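Local coordinates for protein Emp46p (Saccharomyces cerevisiae, PDB 2A6V) that serves as a cargo receptor with a legume-like lectin, carbohydrate-recognition domain and takes part in the secretion of glycoproteins, at residues A[86-91]-A[106-111]; A[112-117]-A[136-141]; A[121-126]-A[148-153]; A[127-132]-A[142-147]. All coordinates share one frame; numbering follows the deposited sequence.

Contact 1 of 4, residues A[86-91]-A[106-111]; sequences AFWLKQ and KKFNGL
Gln91 and Asn109 are joined twice, once by backbone and once by side chain. Gln91 N donates to Asn109 O at 2.8 Å. The side-chain amide Gln91 NE2 donates to Asn109 OD1, also at 2.8 Å. That acceptor lies in the amide plane of Gln91, but the donor sits above the carbonyl plane of Asn109; the two amide planes are 87° apart. Gln91 OE1 bonds to Ser193 OG, so both ends of the amide are held. A water bridges Gln91 O and Asn109 N. Further along, Leu89 and Leu111 form an antiparallel hydrogen-bonded pair, with Leu111 N to Leu89 O at 2.8 Å and Leu89 N to Leu111 O at 3.0 Å. Gly110 faces Lys90 as the next, non-hydrogen-bonded pair. Gly110 CA lies 3.3 Å from Leu89 O, a close CA-H...O contact.

Packing differs on the two faces of the sheet. On one, Trp88 points its six-membered ring edge-on at the face of Phe108 in a T-shaped pair, planes at 88°. Trp88 CZ3 sits over the centre of the Phe108 ring. The Lys90 chain crosses Phe108 and bends at chi3 (-42°), and its NZ bonds to Ser104 OG. On the other face, Leu89 and Leu111 lie side by side.

Strand 84-90 runs between 111-115 and 196-202 in its sheet. Leu89 also touches Leu162 of strand 158-165 in the opposing sheet.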
loop_
_atom_site.group_PDB
_atom_site.type_symbol
_atom_site.label_atom_id
_atom_site.label_comp_id
_atom_site.label_asym_id
_atom_site.label_seq_id
_atom_site.Cartn_x
_atom_site.Cartn_y
_atom_site.Cartn_z
ATOM N N ALA A 86 1.593 2.632 4.111
ATOM C CA ALA A 86 0.926 3.180 2.927
ATOM C C ALA A 86 0.890 2.198 1.780
ATOM O O ALA A 86 1.851 1.442 1.571
ATOM C CB ALA A 86 1.592 4.488 2.490
ATOM N N PHE A 87 -0.205 2.218 1.030
ATOM C CA PHE A 87 -0.350 1.479 -0.212
ATOM C C PHE A 87 -0.585 2.481 -1.313
ATOM O O PHE A 87 -1.454 3.339 -1.166
ATOM C CB PHE A 87 -1.501 0.489 -0.095
ATOM C CG PHE A 87 -1.274 -0.513 0.975
ATOM C CD1 PHE A 87 -0.501 -1.637 0.728
ATOM C CD2 PHE A 87 -1.803 -0.336 2.244
ATOM C CE1 PHE A 87 -0.264 -2.553 1.731
ATOM C CE2 PHE A 87 -1.565 -1.249 3.238
ATOM C CZ PHE A 87 -0.788 -2.369 2.984
ATOM N N TRP A 88 0.149 2.340 -2.407
ATOM C CA TRP A 88 0.251 3.366 -3.421
ATOM C C TRP A 88 -0.176 2.864 -4.793
ATOM O O TRP A 88 0.150 1.727 -5.191
ATOM C CB TRP A 88 1.695 3.814 -3.566
ATOM C CG TRP A 88 2.360 4.306 -2.344
ATOM C CD1 TRP A 88 3.095 3.565 -1.482
ATOM C CD2 TRP A 88 2.385 5.650 -1.841
ATOM N NE1 TRP A 88 3.574 4.351 -0.465
ATOM C CE2 TRP A 88 3.149 5.638 -0.662
ATOM C CE3 TRP A 88 1.847 6.868 -2.276
ATOM C CZ2 TRP A 88 3.398 6.794 0.087
ATOM C CZ3 TRP A 88 2.084 8.017 -1.513
ATOM C CH2 TRP A 88 2.852 7.957 -0.348
ATOM N N LEU A 89 -0.881 3.728 -5.507
ATOM C CA LEU A 89 -1.039 3.642 -6.953
ATOM C C LEU A 89 -0.608 5.011 -7.475
ATOM O O LEU A 89 -1.273 5.999 -7.176
ATOM C CB LEU A 89 -2.500 3.363 -7.335
ATOM C CG LEU A 89 -3.151 2.083 -6.837
ATOM C CD1 LEU A 89 -4.548 1.963 -7.437
ATOM C CD2 LEU A 89 -2.351 0.865 -7.198
ATOM N N LYS A 90 0.504 5.096 -8.197
ATOM C CA LYS A 90 1.056 6.395 -8.614
ATOM C C LYS A 90 1.325 6.445 -10.119
ATOM O O LYS A 90 1.644 5.437 -10.730
ATOM C CB LYS A 90 2.350 6.673 -7.851
ATOM C CG LYS A 90 2.152 6.853 -6.352
ATOM C CD LYS A 90 3.154 7.799 -5.674
ATOM C CE LYS A 90 4.566 7.598 -6.156
ATOM N NZ LYS A 90 5.494 8.523 -5.479
ATOM N N GLN A 91 1.176 7.627 -10.711
ATOM C CA GLN A 91 1.438 7.824 -12.143
ATOM C C GLN A 91 2.410 8.970 -12.348
ATOM O O GLN A 91 2.730 9.704 -11.412
ATOM C CB GLN A 91 0.131 8.079 -12.909
ATOM C CG GLN A 91 -0.654 9.292 -12.430
ATOM C CD GLN A 91 -1.807 9.659 -13.347
ATOM O OE1 GLN A 91 -1.999 9.039 -14.402
ATOM N NE2 GLN A 91 -2.576 10.669 -12.952
ATOM N N LYS A 106 6.074 14.262 -0.870
ATOM C CA LYS A 106 4.802 14.842 -0.480
ATOM C C LYS A 106 4.013 15.276 -1.719
ATOM O O LYS A 106 2.775 15.287 -1.716
ATOM C CB LYS A 106 5.017 16.041 0.449
ATOM C CG LYS A 106 5.534 15.646 1.824
ATOM C CD LYS A 106 5.380 16.750 2.876
ATOM C CE LYS A 106 6.352 17.883 2.669
ATOM N NZ LYS A 106 6.346 18.827 3.828
ATOM N N LYS A 107 4.736 15.637 -2.778
ATOM C CA LYS A 107 4.126 15.981 -4.049
ATOM C C LYS A 107 4.158 14.766 -4.981
ATOM O O LYS A 107 5.220 14.331 -5.445
ATOM C CB LYS A 107 4.851 17.177 -4.687
ATOM C CG LYS A 107 4.122 17.751 -5.897
ATOM C CD LYS A 107 4.926 18.866 -6.597
ATOM C CE LYS A 107 5.254 20.032 -5.685
ATOM N NZ LYS A 107 4.054 20.638 -5.047
ATOM N N PHE A 108 2.985 14.195 -5.220
ATOM C CA PHE A 108 2.868 13.006 -6.058
ATOM C C PHE A 108 1.543 13.052 -6.804
ATOM O O PHE A 108 0.663 13.851 -6.493
ATOM C CB PHE A 108 2.994 11.724 -5.214
ATOM C CG PHE A 108 1.843 11.493 -4.274
ATOM C CD1 PHE A 108 0.748 10.715 -4.647
ATOM C CD2 PHE A 108 1.849 12.054 -3.019
ATOM C CE1 PHE A 108 -0.315 10.526 -3.759
ATOM C CE2 PHE A 108 0.805 11.868 -2.144
ATOM C CZ PHE A 108 -0.280 11.100 -2.507
ATOM N N ASN A 109 1.445 12.197 -7.804
ATOM C CA ASN A 109 0.277 12.086 -8.637
ATOM C C ASN A 109 -0.258 10.679 -8.478
ATOM O O ASN A 109 0.297 9.709 -8.998
ATOM C CB ASN A 109 0.645 12.365 -10.091
ATOM C CG ASN A 109 -0.554 12.686 -10.930
ATOM O OD1 ASN A 109 -1.631 12.101 -10.770
ATOM N ND2 ASN A 109 -0.384 13.650 -11.839
ATOM N N GLY A 110 -1.317 10.556 -7.703
ATOM C CA GLY A 110 -1.916 9.262 -7.508
ATOM C C GLY A 110 -2.693 9.136 -6.233
ATOM O O GLY A 110 -3.218 10.115 -5.705
ATOM N N LEU A 111 -2.745 7.903 -5.741
ATOM C CA LEU A 111 -3.577 7.486 -4.632
ATOM C C LEU A 111 -2.698 6.889 -3.556
ATOM O O LEU A 111 -1.821 6.076 -3.846
ATOM C CB LEU A 111 -4.582 6.450 -5.115
ATOM C CG LEU A 111 -5.378 5.688 -4.065
ATOM C CD1 LEU A 111 -6.347 6.607 -3.278
ATOM C CD2 LEU A 111 -6.140 4.534 -4.717
HETATM O O HOH W 1 3.700 10.614 -8.630
#

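Contact 2 of 4, residues A[112-117]-A[136-141]; sequences MILLRL and LDIESS. With K (potassium ion), chain C.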
loop_
_atom_site.group_PDB
_atom_site.type_symbol
_atom_site.label_atom_id
_atom_site.label_comp_id
_atom_site.label_asym_id
_atom_site.label_seq_id
_atom_site.Cartn_x
_atom_site.Cartn_y
_atom_site.Cartn_z
ATOM N N MET A 112 -2.902 7.350 -2.329
ATOM C CA MET A 112 -2.239 6.818 -1.153
ATOM C C MET A 112 -3.316 6.360 -0.180
ATOM O O MET A 112 -4.129 7.178 0.278
ATOM C CB MET A 112 -1.384 7.897 -0.487
ATOM C CG MET A 112 -0.621 7.404 0.727
ATOM S SD MET A 112 0.243 8.633 1.695
ATOM C CE MET A 112 -1.123 9.503 2.407
ATOM N N ILE A 113 -3.285 5.091 0.204
ATOM C CA ILE A 113 -4.181 4.519 1.194
ATOM C C ILE A 113 -3.332 4.234 2.416
ATOM O O ILE A 113 -2.386 3.433 2.358
ATOM C CB ILE A 113 -4.870 3.241 0.663
ATOM C CG1 ILE A 113 -5.683 3.583 -0.606
ATOM C CG2 ILE A 113 -5.718 2.609 1.746
ATOM C CD1 ILE A 113 -6.338 2.387 -1.282
ATOM N N LEU A 114 -3.645 4.882 3.528
ATOM C CA LEU A 114 -2.753 4.979 4.639
ATOM C C LEU A 114 -3.373 4.377 5.880
ATOM O O LEU A 114 -4.498 4.724 6.236
ATOM C CB LEU A 114 -2.417 6.446 4.883
ATOM C CG LEU A 114 -1.555 6.769 6.076
ATOM C CD1 LEU A 114 -0.166 6.155 5.989
ATOM C CD2 LEU A 114 -1.457 8.284 6.191
ATOM N N LEU A 115 -2.643 3.473 6.535
ATOM C CA LEU A 115 -2.931 2.964 7.861
ATOM C C LEU A 115 -2.039 3.697 8.833
ATOM O O LEU A 115 -0.808 3.574 8.780
ATOM C CB LEU A 115 -2.687 1.463 7.980
ATOM C CG LEU A 115 -3.776 0.589 7.372
ATOM C CD1 LEU A 115 -3.919 0.787 5.854
ATOM C CD2 LEU A 115 -3.571 -0.836 7.705
ATOM N N ARG A 116 -2.638 4.504 9.699
ATOM C CA ARG A 116 -1.878 5.257 10.692
ATOM C C ARG A 116 -2.810 5.672 11.811
ATOM O O ARG A 116 -4.000 5.350 11.787
ATOM C CB ARG A 116 -1.204 6.480 10.066
ATOM C CG ARG A 116 -2.086 7.683 9.790
ATOM C CD ARG A 116 -1.324 9.014 9.818
ATOM N NE ARG A 116 -2.215 10.150 9.602
ATOM C CZ ARG A 116 -2.018 11.361 10.100
ATOM N NH1 ARG A 116 -0.938 11.624 10.839
ATOM N NH2 ARG A 116 -2.913 12.321 9.870
ATOM N N LEU A 117 -2.245 6.357 12.791
ATOM C CA LEU A 117 -3.039 7.047 13.797
ATOM C C LEU A 117 -3.315 8.433 13.269
ATOM O O LEU A 117 -2.480 9.345 13.358
ATOM C CB LEU A 117 -2.303 7.072 15.130
ATOM C CG LEU A 117 -1.817 5.716 15.638
ATOM C CD1 LEU A 117 -1.290 5.818 17.016
ATOM C CD2 LEU A 117 -2.893 4.672 15.573
ATOM N N LEU A 136 1.289 17.225 -0.184
ATOM C CA LEU A 136 0.347 16.681 0.775
ATOM C C LEU A 136 0.938 16.847 2.160
ATOM O O LEU A 136 1.981 16.245 2.456
ATOM C CB LEU A 136 0.103 15.196 0.484
ATOM C CG LEU A 136 -1.095 14.504 1.160
ATOM C CD1 LEU A 136 -1.400 13.174 0.467
ATOM C CD2 LEU A 136 -0.868 14.227 2.638
ATOM N N ASP A 137 0.289 17.667 2.987
ATOM C CA ASP A 137 0.617 17.769 4.407
ATOM C C ASP A 137 -0.343 16.845 5.129
ATOM O O ASP A 137 -1.544 17.073 5.115
ATOM C CB ASP A 137 0.465 19.210 4.932
ATOM C CG ASP A 137 0.322 19.263 6.446
ATOM O OD1 ASP A 137 1.051 18.545 7.171
ATOM O OD2 ASP A 137 -0.512 19.986 7.013
ATOM N N ILE A 138 0.176 15.804 5.761
ATOM C CA ILE A 138 -0.685 14.742 6.264
ATOM C C ILE A 138 -1.674 15.277 7.286
ATOM O O ILE A 138 -2.774 14.758 7.400
ATOM C CB ILE A 138 0.157 13.557 6.825
ATOM C CG1 ILE A 138 -0.703 12.310 7.005
ATOM C CG2 ILE A 138 0.830 13.944 8.120
ATOM C CD1 ILE A 138 -1.295 11.809 5.730
ATOM N N GLU A 139 -1.313 16.333 8.010
ATOM C CA GLU A 139 -2.231 16.899 9.000
ATOM C C GLU A 139 -3.374 17.679 8.335
ATOM O O GLU A 139 -4.544 17.372 8.545
ATOM C CB GLU A 139 -1.439 17.782 9.969
ATOM C CG GLU A 139 -2.251 18.492 11.032
ATOM C CD GLU A 139 -1.396 19.370 11.926
ATOM O OE1 GLU A 139 -0.282 19.763 11.504
ATOM O OE2 GLU A 139 -1.847 19.677 13.050
ATOM N N SER A 140 -3.041 18.664 7.509
ATOM C CA SER A 140 -4.042 19.598 6.970
ATOM C C SER A 140 -4.667 19.231 5.612
ATOM O O SER A 140 -5.778 19.678 5.308
ATOM C CB SER A 140 -3.446 21.015 6.880
ATOM O OG SER A 140 -2.393 21.071 5.944
ATOM N N SER A 141 -3.980 18.455 4.781
ATOM C CA SER A 141 -4.545 18.048 3.499
ATOM C C SER A 141 -5.673 17.061 3.716
ATOM O O SER A 141 -5.577 16.196 4.577
ATOM C CB SER A 141 -3.512 17.394 2.591
ATOM O OG SER A 141 -2.481 18.303 2.326
HETATM K K K C . -5.346 15.057 6.934
HETATM O O HOH W 2 -5.882 14.138 9.546
HETATM O O HOH W 3 -8.066 15.908 6.984
#
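Ile138 meets three side chains of strand 111-115 and the residue after it. Its CD1 reaches Leu114 CD2 tip to tip at 3.6 Å and touches Met112 CE at 4.0 Å. The Met112 chain bends only at its end (chi3 69°), which brings CE against both Ile138 CD1 and Leu136 CD1. Ile138 CG1 lies over the centre of one face of the Arg116 guanidinium, 3.5 Å from Arg116 CZ. The group is therefore packed flat against an aliphatic branch, while its NH2 makes a salt bridge with Asp119.

Three backbone carbonyls of this loop bind a potassium ion: Ile138 O and Ser141 O at 2.6 Å each, and Glu139 O at 2.9 Å. Two waters and Tyr128 OH bring the ligands to six. Asp137 braces this turn from within: its OD2 accepts from Ser140 N in an Asx motif, and Asp137 O accepts from Ser141 N, an arrangement consistent with three carbonyls converging on the ion.

The loop between strands 124-131 and 145-148 folds back over the sheet. Leu136 rests on Tyr128 and Phe108, and Met112 also touches Trp88 and Ala86. Strand 111-115 lies between strands 84-90 and 124-131 in the sheet.

Contact 3 of 4, residues A[121-126]-A[148-153]; sequences LGESVT and LFQYQD
Ser124 and Leu148 form an antiparallel non-hydrogen-bonded pair, CA to CA 4.2 Å, and just beyond it Phe149 N donates to Glu123 O at 3.2 Å. The donor stands above the carbonyl plane of Glu123.

Past this point the Glu123 side chain takes over from the backbone. It is extended beyond CG, so OE1 reaches the chain at residues 151 and 152. Gln152 N donates to Glu123 OE1 at 2.8 Å in a nearly straight bond (175°), and meets the oxygen close to its C-O line. Tyr151 N donates to the same oxygen at 2.9 Å, from above the carboxylate plane. Glu123 OE2 makes a salt bridge with Arg78. Both carboxylate oxygens are thus engaged, which would be expected to stabilise the charged form.

This is where the edge of the sheet ends. Strand 145-148 is outermost in its seven-stranded sheet of the legume-lectin-like sandwich, and its continuation at 149-152 is tied to the corner at Glu123 by a carboxylate.

The carboxylate plane stands almost upright on the Tyr151 ring (86°), with OE1 over one face toward the rim. Glu123 CG lies 3.5 Å from Tyr151 CE2. On the interior side Val125 CG2 packs against Phe149 CB. On the outer side Leu148 CD2 touches Leu121 CB at 3.8 Å.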
loop_
_atom_site.group_PDB
_atom_site.type_symbol
_atom_site.label_atom_id
_atom_site.label_comp_id
_atom_site.label_asym_id
_atom_site.label_seq_id
_atom_site.Cartn_x
_atom_site.Cartn_y
_atom_site.Cartn_z
ATOM N N LEU A 121 -9.032 10.955 13.734
ATOM C CA LEU A 121 -9.759 9.665 13.758
ATOM C C LEU A 121 -9.112 8.608 14.642
ATOM O O LEU A 121 -9.748 7.611 15.050
ATOM C CB LEU A 121 -9.830 9.078 12.364
ATOM C CG LEU A 121 -10.570 9.848 11.284
ATOM C CD1 LEU A 121 -10.321 9.182 9.932
ATOM C CD2 LEU A 121 -12.032 9.917 11.595
ATOM N N GLY A 122 -7.820 8.763 14.876
ATOM C CA GLY A 122 -7.027 7.707 15.449
ATOM C C GLY A 122 -6.802 6.596 14.432
ATOM O O GLY A 122 -6.685 6.838 13.239
ATOM N N GLU A 123 -6.775 5.383 14.954
ATOM C CA GLU A 123 -6.415 4.168 14.223
ATOM C C GLU A 123 -7.378 3.949 13.058
ATOM O O GLU A 123 -8.580 3.752 13.250
ATOM C CB GLU A 123 -6.462 3.024 15.210
ATOM C CG GLU A 123 -5.513 1.907 14.917
ATOM C CD GLU A 123 -5.402 0.886 16.040
ATOM O OE1 GLU A 123 -4.796 -0.152 15.751
ATOM O OE2 GLU A 123 -5.914 1.080 17.176
ATOM N N SER A 124 -6.874 4.065 11.837
ATOM C CA SER A 124 -7.734 4.222 10.681
ATOM C C SER A 124 -7.059 3.939 9.355
ATOM O O SER A 124 -5.820 3.874 9.288
ATOM C CB SER A 124 -8.293 5.658 10.643
ATOM O OG SER A 124 -7.238 6.593 10.507
ATOM N N VAL A 125 -7.893 3.758 8.321
ATOM C CA VAL A 125 -7.532 3.841 6.925
ATOM C C VAL A 125 -7.998 5.203 6.437
ATOM O O VAL A 125 -9.167 5.551 6.588
ATOM C CB VAL A 125 -8.228 2.728 6.082
ATOM C CG1 VAL A 125 -7.860 2.828 4.628
ATOM C CG2 VAL A 125 -7.892 1.359 6.603
ATOM N N THR A 126 -7.097 5.975 5.868
ATOM C CA THR A 126 -7.433 7.234 5.200
ATOM C C THR A 126 -6.894 7.228 3.796
ATOM O O THR A 126 -5.766 6.768 3.569
ATOM C CB THR A 126 -6.937 8.468 5.986
ATOM O OG1 THR A 126 -5.572 8.289 6.416
ATOM C CG2 THR A 126 -7.774 8.663 7.255
ATOM N N LEU A 148 -12.505 3.590 10.298
ATOM C CA LEU A 148 -11.784 3.274 11.503
ATOM C C LEU A 148 -11.429 1.792 11.397
ATOM O O LEU A 148 -12.257 0.971 11.012
ATOM C CB LEU A 148 -12.633 3.564 12.736
ATOM C CG LEU A 148 -13.208 4.974 12.807
ATOM C CD1 LEU A 148 -13.981 5.144 14.115
ATOM C CD2 LEU A 148 -12.118 6.034 12.659
ATOM N N PHE A 149 -10.182 1.478 11.704
ATOM C CA PHE A 149 -9.682 0.109 11.521
ATOM C C PHE A 149 -8.515 -0.173 12.475
ATOM O O PHE A 149 -7.526 0.557 12.512
ATOM C CB PHE A 149 -9.242 -0.099 10.065
ATOM C CG PHE A 149 -8.845 -1.514 9.771
ATOM C CD1 PHE A 149 -9.798 -2.495 9.600
ATOM C CD2 PHE A 149 -7.508 -1.875 9.777
ATOM C CE1 PHE A 149 -9.421 -3.799 9.369
ATOM C CE2 PHE A 149 -7.143 -3.189 9.540
ATOM C CZ PHE A 149 -8.082 -4.131 9.345
ATOM N N GLN A 150 -8.674 -1.229 13.270
ATOM C CA GLN A 150 -7.673 -1.634 14.254
ATOM C C GLN A 150 -6.591 -2.479 13.572
ATOM O O GLN A 150 -6.878 -3.525 12.977
ATOM C CB GLN A 150 -8.313 -2.425 15.400
ATOM C CG GLN A 150 -7.393 -2.612 16.571
ATOM C CD GLN A 150 -8.024 -3.328 17.751
ATOM O OE1 GLN A 150 -7.366 -3.525 18.767
ATOM N NE2 GLN A 150 -9.292 -3.673 17.643
ATOM N N TYR A 151 -5.358 -2.008 13.653
ATOM C CA TYR A 151 -4.213 -2.711 13.037
ATOM C C TYR A 151 -3.000 -2.880 13.994
ATOM O O TYR A 151 -2.216 -3.796 13.789
ATOM C CB TYR A 151 -3.760 -2.029 11.719
ATOM C CG TYR A 151 -3.147 -0.686 11.948
ATOM C CD1 TYR A 151 -1.800 -0.564 12.257
ATOM C CD2 TYR A 151 -3.927 0.469 11.916
ATOM C CE1 TYR A 151 -1.224 0.679 12.517
ATOM C CE2 TYR A 151 -3.380 1.719 12.176
ATOM C CZ TYR A 151 -2.016 1.822 12.466
ATOM O OH TYR A 151 -1.445 3.045 12.777
ATOM N N GLN A 152 -2.798 -2.031 14.994
ATOM C CA GLN A 152 -1.564 -2.118 15.768
ATOM C C GLN A 152 -1.502 -3.409 16.556
ATOM O O GLN A 152 -2.500 -3.867 17.125
ATOM C CB GLN A 152 -1.383 -0.945 16.722
ATOM C CG GLN A 152 -1.094 0.372 16.043
ATOM C CD GLN A 152 -0.586 1.382 17.027
ATOM O OE1 GLN A 152 -1.128 1.491 18.137
ATOM N NE2 GLN A 152 0.426 2.140 16.640
ATOM N N ASP A 153 -0.299 -3.960 16.576
ATOM C CA ASP A 153 0.106 -5.061 17.451
ATOM C C ASP A 153 -0.815 -6.289 17.321
ATOM O O ASP A 153 -1.494 -6.715 18.264
ATOM C CB ASP A 153 0.265 -4.582 18.890
ATOM C CG ASP A 153 1.021 -5.572 19.751
ATOM O OD1 ASP A 153 1.774 -6.407 19.198
ATOM O OD2 ASP A 153 0.898 -5.592 20.986
#

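Contact 4 of 4, residues A[127-132]-A[142-147]; sequences AYLNDG and PYFASC. With K (potassium ion), chain C.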
loop_
_atom_site.group_PDB
_atom_site.type_symbol
_atom_site.label_atom_id
_atom_site.label_comp_id
_atom_site.label_asym_id
_atom_site.label_seq_id
_atom_site.Cartn_x
_atom_site.Cartn_y
_atom_site.Cartn_z
ATOM N N ALA A 127 -7.709 7.644 2.842
ATOM C CA ALA A 127 -7.373 7.595 1.430
ATOM C C ALA A 127 -7.220 9.005 0.888
ATOM O O ALA A 127 -8.116 9.843 1.056
ATOM C CB ALA A 127 -8.443 6.824 0.668
ATOM N N TYR A 128 -6.093 9.260 0.236
ATOM C CA TYR A 128 -5.747 10.584 -0.244
ATOM C C TYR A 128 -5.470 10.517 -1.734
ATOM O O TYR A 128 -4.831 9.588 -2.230
ATOM C CB TYR A 128 -4.474 11.062 0.446
ATOM C CG TYR A 128 -4.600 11.386 1.902
ATOM C CD1 TYR A 128 -4.759 12.703 2.318
ATOM C CD2 TYR A 128 -4.505 10.402 2.876
ATOM C CE1 TYR A 128 -4.851 13.021 3.652
ATOM C CE2 TYR A 128 -4.592 10.731 4.251
ATOM C CZ TYR A 128 -4.784 12.062 4.615
ATOM O OH TYR A 128 -4.880 12.410 5.952
ATOM N N LEU A 129 -5.902 11.544 -2.452
ATOM C CA LEU A 129 -5.543 11.747 -3.836
ATOM C C LEU A 129 -4.678 12.989 -3.958
ATOM O O LEU A 129 -4.922 13.989 -3.292
ATOM C CB LEU A 129 -6.815 11.935 -4.660
ATOM C CG LEU A 129 -7.564 10.693 -5.077
ATOM C CD1 LEU A 129 -8.951 11.089 -5.614
ATOM C CD2 LEU A 129 -6.785 9.917 -6.112
ATOM N N ASN A 130 -3.650 12.924 -4.787
ATOM C CA ASN A 130 -2.858 14.093 -5.120
ATOM C C ASN A 130 -2.681 14.098 -6.633
ATOM O O ASN A 130 -2.566 13.054 -7.245
ATOM C CB ASN A 130 -1.513 14.053 -4.383
ATOM C CG ASN A 130 -0.790 15.387 -4.406
ATOM O OD1 ASN A 130 -1.220 16.335 -5.078
ATOM N ND2 ASN A 130 0.314 15.477 -3.670
ATOM N N ASP A 131 -2.717 15.284 -7.227
ATOM C CA ASP A 131 -2.586 15.438 -8.677
ATOM C C ASP A 131 -1.215 15.930 -9.115
ATOM O O ASP A 131 -1.026 16.316 -10.278
ATOM C CB ASP A 131 -3.676 16.380 -9.205
ATOM C CG ASP A 131 -3.592 17.776 -8.616
ATOM O OD1 ASP A 131 -2.627 18.097 -7.887
ATOM O OD2 ASP A 131 -4.472 18.630 -8.832
ATOM N N GLY A 132 -0.257 15.945 -8.193
ATOM C CA GLY A 132 1.119 16.261 -8.528
ATOM C C GLY A 132 1.479 17.736 -8.445
ATOM O O GLY A 132 2.645 18.079 -8.628
ATOM N N PRO A 142 -6.773 17.222 2.995
ATOM C CA PRO A 142 -7.919 16.330 3.184
ATOM C C PRO A 142 -7.774 14.963 2.539
ATOM O O PRO A 142 -7.200 14.863 1.455
ATOM C CB PRO A 142 -9.069 17.084 2.514
ATOM C CG PRO A 142 -8.427 17.960 1.510
ATOM C CD PRO A 142 -7.072 18.301 2.031
ATOM N N TYR A 143 -8.297 13.947 3.212
ATOM C CA TYR A 143 -8.549 12.636 2.602
ATOM C C TYR A 143 -9.961 12.642 2.030
ATOM O O TYR A 143 -10.826 13.414 2.487
ATOM C CB TYR A 143 -8.366 11.492 3.622
ATOM C CG TYR A 143 -9.063 11.697 4.949
ATOM C CD1 TYR A 143 -10.418 11.438 5.087
ATOM C CD2 TYR A 143 -8.362 12.126 6.068
ATOM C CE1 TYR A 143 -11.042 11.622 6.296
ATOM C CE2 TYR A 143 -8.987 12.316 7.290
ATOM C CZ TYR A 143 -10.349 12.078 7.378
ATOM O OH TYR A 143 -11.027 12.250 8.585
ATOM N N PHE A 144 -10.189 11.824 1.016
ATOM C CA PHE A 144 -11.499 11.743 0.359
ATOM C C PHE A 144 -12.374 10.609 0.896
ATOM O O PHE A 144 -13.588 10.594 0.683
ATOM C CB PHE A 144 -11.382 11.638 -1.155
ATOM C CG PHE A 144 -10.857 10.330 -1.633
ATOM C CD1 PHE A 144 -11.719 9.250 -1.866
ATOM C CD2 PHE A 144 -9.509 10.158 -1.869
ATOM C CE1 PHE A 144 -11.217 8.021 -2.307
ATOM C CE2 PHE A 144 -9.021 8.941 -2.295
ATOM C CZ PHE A 144 -9.873 7.876 -2.532
ATOM N N ALA A 145 -11.759 9.679 1.608
ATOM C CA ALA A 145 -12.477 8.578 2.222
ATOM C C ALA A 145 -11.718 8.045 3.415
ATOM O O ALA A 145 -10.511 8.254 3.556
ATOM C CB ALA A 145 -12.696 7.473 1.225
ATOM N N SER A 146 -12.434 7.355 4.289
ATOM C CA SER A 146 -11.840 6.834 5.510
ATOM C C SER A 146 -12.696 5.744 6.121
ATOM O O SER A 146 -13.882 5.629 5.826
ATOM C CB SER A 146 -11.592 7.939 6.522
ATOM O OG SER A 146 -12.822 8.409 7.069
ATOM N N CYS A 147 -12.074 4.958 6.983
ATOM C CA CYS A 147 -12.765 4.109 7.945
ATOM C C CYS A 147 -11.892 3.924 9.180
ATOM O O CYS A 147 -10.668 4.089 9.139
ATOM C CB CYS A 147 -13.170 2.770 7.348
ATOM S SG CYS A 147 -11.788 1.694 6.870
HETATM K K K C . -5.346 15.057 6.934
HETATM O O HOH W 4 -7.599 13.315 -0.876
HETATM O O HOH W 2 -5.882 14.138 9.546
HETATM O O HOH W 3 -8.066 15.908 6.984
#
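The potassium site and the edge of the sheet meet here, where strand 124-131 pairs with the start of strand 145-148. Tyr128 OH binds the potassium ion at 2.9 Å, and the ion lies in the plane of the tyrosine ring at its edge.

One face of the ring is covered by Tyr143. Tyr143 CB sits over its centre, 3.7 Å from the centroid and only 8° off the normal, a CH-pi contact. The Tyr143 ring then turns its edge to the face of Tyr128 in an offset edge-to-face pair, planes at 85°. This packing would limit rotation of the Tyr128 ring beside the ion.

Two backbone bonds join the two segments. Ala127 N donates to Ala145 O at 3.0 Å, and Phe144 N donates to Ala127 O at 2.9 Å. A water accepts from Leu129 N and donates to Pro142 O, bridging them where they diverge.

On the other face of the sheet Phe144 lies across Ala127 and Leu129. Its chi1 of 71° swings the ring back over the neighbouring strand. Phe144 CZ touches Ala127 CB at 3.7 Å, and Phe144 CE2 touches Leu129 CG at 3.6 Å. Phe182 of strand 179-184 covers the two alanines from the opposing sheet, and Cys147 is disulfide-bonded to Cys181 there.

Two facing antiparallel sheets, here joined by a disulfide at their edges, are the beta sandwich of the legume-like lectins.

Overall arrangement
All four contacts reach one seven-stranded antiparallel sheet of the beta sandwich, which runs 84-90, 111-115, 124-131, 145-148 toward its edge. Contact 1 closes before the others open. The segments of contacts 2 and 3 alternate along the chain, as do those of contacts 2 and 4, while contact 4 falls within the span of contact 3. Contacts 2 and 4 are nearest, centres about 8 Å apart, and share the potassium ion: contact 2 supplies three carbonyls and contact 4 the tyrosine hydroxyl. Contacts 1 and 3 are farthest apart, centres about 20 Å, and do not touch. The ion thus links the loop before the edge strand to strand 124-131 of the sheet.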